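Local atomic coordinates of 1-deoxy-D-xylulose 5-phosphate reductoisomerase (Moraxella catarrhalis, PDB entry 4ZQG), a protein that catalyses the NAD(P)H-dependent rearrangement and reduction of 1-deoxy-D-xylulose 5-phosphate to 2-C-methyl-D-erythritol 4-phosphate in the MEP pathway of isoprenoid biosynthesis. Residues A[8-13]-A[35-40]. Numbering follows the deposited sequence.
Sequences SLAILG and IHALTG. With NAD (nicotinamide-adenine-dinucleotide), chain C.
The first beta-alpha-beta unit of the Rossmann-type dinucleotide-binding domain sets strand 8-12 parallel to strand 35-39, with helix 17-26 as the crossover. The register slips by one residue at a beta bulge, where Leu9 O accepts from two successive amides, His36 N at 2.8 Å and Ala37 N at 3.2 Å. Regular pairing resumes with Ile11 N to Ala37 O at 3.0 Å, a nearly straight bond (173° at the hydrogen), although the amide stands above the carbonyl plane. Thr39 N to Ile11 O follows as a weak bond. On the face covered by helices 17-26 and 44-54, Ile11 CD1 lies 4.0 Å from Leu38 CD2, the two side chains side by side and pointing the same way, while Leu9 CD2 meets Ile35 CD1 obliquely. The other face, packed on helix 85-93, carries Ala10 CB against Ala37 CB. At the C-terminal end of the pair, Thr39 turns OG1 between its backbone N and carbonyl carbon (chi1 86°), where it accepts from Gly13 N at 2.8 Å; this leaves CG2 to meet Leu12 CD2. Gly13 O lies 3.2 Å from NAD O3B, and Gly40 C comes within 3.6 Å of NAD O2B. The Thr39 hydroxyl oxygen thus ties Gly13 to Thr39, next to Gly40, where both segments reach the adenosine ribose.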
loop_
_atom_site.group_PDB
_atom_site.type_symbol
_atom_site.label_atom_id
_atom_site.label_comp_id
_atom_site.label_asym_id
_atom_site.label_seq_id
_atom_site.Cartn_x
_atom_site.Cartn_y
_atom_site.Cartn_z
ATOM N N SER A 8 2.081 28.821 7.467
ATOM C CA SER A 8 1.155 29.355 8.421
ATOM C C SER A 8 -0.031 28.417 8.628
ATOM O O SER A 8 -0.656 28.024 7.672
ATOM C CB SER A 8 0.685 30.681 7.879
ATOM O OG SER A 8 -0.254 31.277 8.736
ATOM N N LEU A 9 -0.336 28.068 9.875
ATOM C CA LEU A 9 -1.444 27.168 10.215
ATOM C C LEU A 9 -2.581 27.812 10.997
ATOM O O LEU A 9 -2.340 28.496 11.960
ATOM C CB LEU A 9 -0.928 26.067 11.120
ATOM C CG LEU A 9 -0.503 24.764 10.505
ATOM C CD1 LEU A 9 0.290 24.960 9.214
ATOM C CD2 LEU A 9 0.301 24.002 11.534
ATOM N N ALA A 10 -3.821 27.529 10.612
ATOM C CA ALA A 10 -4.971 27.765 11.472
ATOM C C ALA A 10 -5.482 26.416 11.870
ATOM O O ALA A 10 -5.756 25.601 11.001
ATOM C CB ALA A 10 -6.053 28.514 10.729
ATOM N N ILE A 11 -5.618 26.173 13.165
ATOM C CA ILE A 11 -6.164 24.905 13.653
ATOM C C ILE A 11 -7.541 25.111 14.262
ATOM O O ILE A 11 -7.685 25.549 15.391
ATOM C CB ILE A 11 -5.235 24.247 14.667
ATOM C CG1 ILE A 11 -3.865 24.031 14.030
ATOM C CG2 ILE A 11 -5.833 22.943 15.141
ATOM C CD1 ILE A 11 -2.827 23.570 15.012
ATOM N N LEU A 12 -8.563 24.810 13.476
ATOM C CA LEU A 12 -9.907 24.995 13.914
ATOM C C LEU A 12 -10.262 23.767 14.693
ATOM O O LEU A 12 -10.280 22.683 14.147
ATOM C CB LEU A 12 -10.824 25.161 12.714
ATOM C CG LEU A 12 -10.601 26.347 11.796
ATOM C CD1 LEU A 12 -11.931 26.743 11.184
ATOM C CD2 LEU A 12 -10.117 27.555 12.538
ATOM N N GLY A 13 -10.565 23.922 15.969
ATOM C CA GLY A 13 -10.883 22.769 16.829
ATOM C C GLY A 13 -9.631 22.285 17.528
ATOM O O GLY A 13 -9.482 21.109 17.777
ATOM N N ILE A 35 2.076 28.806 13.951
ATOM C CA ILE A 35 0.663 28.825 14.325
ATOM C C ILE A 35 0.085 30.226 14.200
ATOM O O ILE A 35 0.427 31.095 14.925
ATOM C CB ILE A 35 0.426 28.398 15.766
ATOM C CG1 ILE A 35 1.091 27.063 16.088
ATOM C CG2 ILE A 35 -1.057 28.348 16.040
ATOM C CD1 ILE A 35 0.864 25.982 15.092
ATOM N N HIS A 36 -0.815 30.444 13.274
ATOM C CA HIS A 36 -1.440 31.723 13.144
ATOM C C HIS A 36 -2.714 31.772 13.958
ATOM O O HIS A 36 -3.055 32.829 14.456
ATOM C CB HIS A 36 -1.736 31.965 11.690
ATOM C CG HIS A 36 -2.458 33.234 11.427
ATOM N ND1 HIS A 36 -1.807 34.435 11.258
ATOM C CD2 HIS A 36 -3.778 33.487 11.269
ATOM C CE1 HIS A 36 -2.702 35.378 11.025
ATOM N NE2 HIS A 36 -3.900 34.822 10.997
ATOM N N ALA A 37 -3.432 30.659 14.109
ATOM C CA ALA A 37 -4.674 30.692 14.870
ATOM C C ALA A 37 -5.048 29.369 15.469
ATOM O O ALA A 37 -4.639 28.364 14.994
ATOM C CB ALA A 37 -5.806 31.196 14.015
ATOM N N LEU A 38 -5.815 29.405 16.555
ATOM C CA LEU A 38 -6.272 28.212 17.276
ATOM C C LEU A 38 -7.679 28.514 17.729
ATOM O O LEU A 38 -7.952 29.642 18.025
ATOM C CB LEU A 38 -5.422 27.968 18.519
ATOM C CG LEU A 38 -3.926 27.808 18.324
ATOM C CD1 LEU A 38 -3.235 27.801 19.669
ATOM C CD2 LEU A 38 -3.626 26.505 17.627
ATOM N N THR A 39 -8.571 27.538 17.759
ATOM C CA THR A 39 -9.931 27.779 18.171
ATOM C C THR A 39 -10.427 26.698 19.064
ATOM O O THR A 39 -10.014 25.554 18.937
ATOM C CB THR A 39 -10.916 27.818 16.998
ATOM O OG1 THR A 39 -11.390 26.496 16.661
ATOM C CG2 THR A 39 -10.314 28.551 15.787
ATOM N N GLY A 40 -11.332 27.064 19.961
ATOM C CA GLY A 40 -11.866 26.138 20.952
ATOM C C GLY A 40 -13.221 26.612 21.432
ATOM O O GLY A 40 -13.407 27.783 21.631
HETATM P PA NAD C . -13.540 16.520 19.899
HETATM O O1A NAD C . -14.942 16.374 20.385
HETATM O O2A NAD C . -12.382 15.900 20.652
HETATM O O5B NAD C . -13.176 18.059 19.563
HETATM C C5B NAD C . -13.973 18.903 18.747
HETATM C C4B NAD C . -13.336 20.295 18.604
HETATM O O4B NAD C . -14.298 21.135 17.940
HETATM C C3B NAD C . -12.990 20.960 19.944
HETATM O O3B NAD C . -11.789 21.733 19.866
HETATM C C2B NAD C . -14.183 21.869 20.197
HETATM O O2B NAD C . -13.834 23.096 20.835
HETATM C C1B NAD C . -14.751 22.167 18.814
HETATM N N9A NAD C . -16.240 22.266 18.844
HETATM C C8A NAD C . -17.078 21.371 19.398
HETATM N N7A NAD C . -18.369 21.760 19.268
HETATM C C5A NAD C . -18.377 22.926 18.623
HETATM C C6A NAD C . -19.450 23.852 18.196
HETATM N N6A NAD C . -20.766 23.555 18.444
HETATM N N1A NAD C . -19.035 24.969 17.565
HETATM C C2A NAD C . -17.716 25.253 17.352
HETATM N N3A NAD C . -16.685 24.460 17.722
HETATM C C4A NAD C . -16.969 23.285 18.353
HETATM O O3 NAD C . -13.560 15.954 18.384
HETATM P PN NAD C . -12.528 14.963 17.643
HETATM O O1N NAD C . -12.818 13.590 18.211
HETATM O O2N NAD C . -11.172 15.628 17.626
HETATM O O5D NAD C . -13.183 15.069 16.179
HETATM C C5D NAD C . -12.897 16.161 15.302
HETATM C C4D NAD C . -13.337 15.820 13.877
HETATM O O4D NAD C . -12.402 14.958 13.223
HETATM C C3D NAD C . -14.668 15.090 13.888
HETATM O O3D NAD C . -15.388 15.514 12.736
HETATM C C2D NAD C . -14.295 13.625 13.832
HETATM O O2D NAD C . -15.366 12.832 13.299
HETATM C C1D NAD C . -13.019 13.675 12.984
HETATM N N1N NAD C . -12.093 12.576 13.297
HETATM C C2N NAD C . -11.555 12.444 14.535
HETATM C C3N NAD C . -10.694 11.370 14.840
HETATM C C7N NAD C . -10.054 11.200 16.195
HETATM O O7N NAD C . -9.109 10.443 16.327
HETATM N N7N NAD C . -10.508 11.888 17.243
HETATM C C4N NAD C . -10.400 10.451 13.844
HETATM C C5N NAD C . -10.950 10.631 12.600
HETATM C C6N NAD C . -11.799 11.691 12.331
#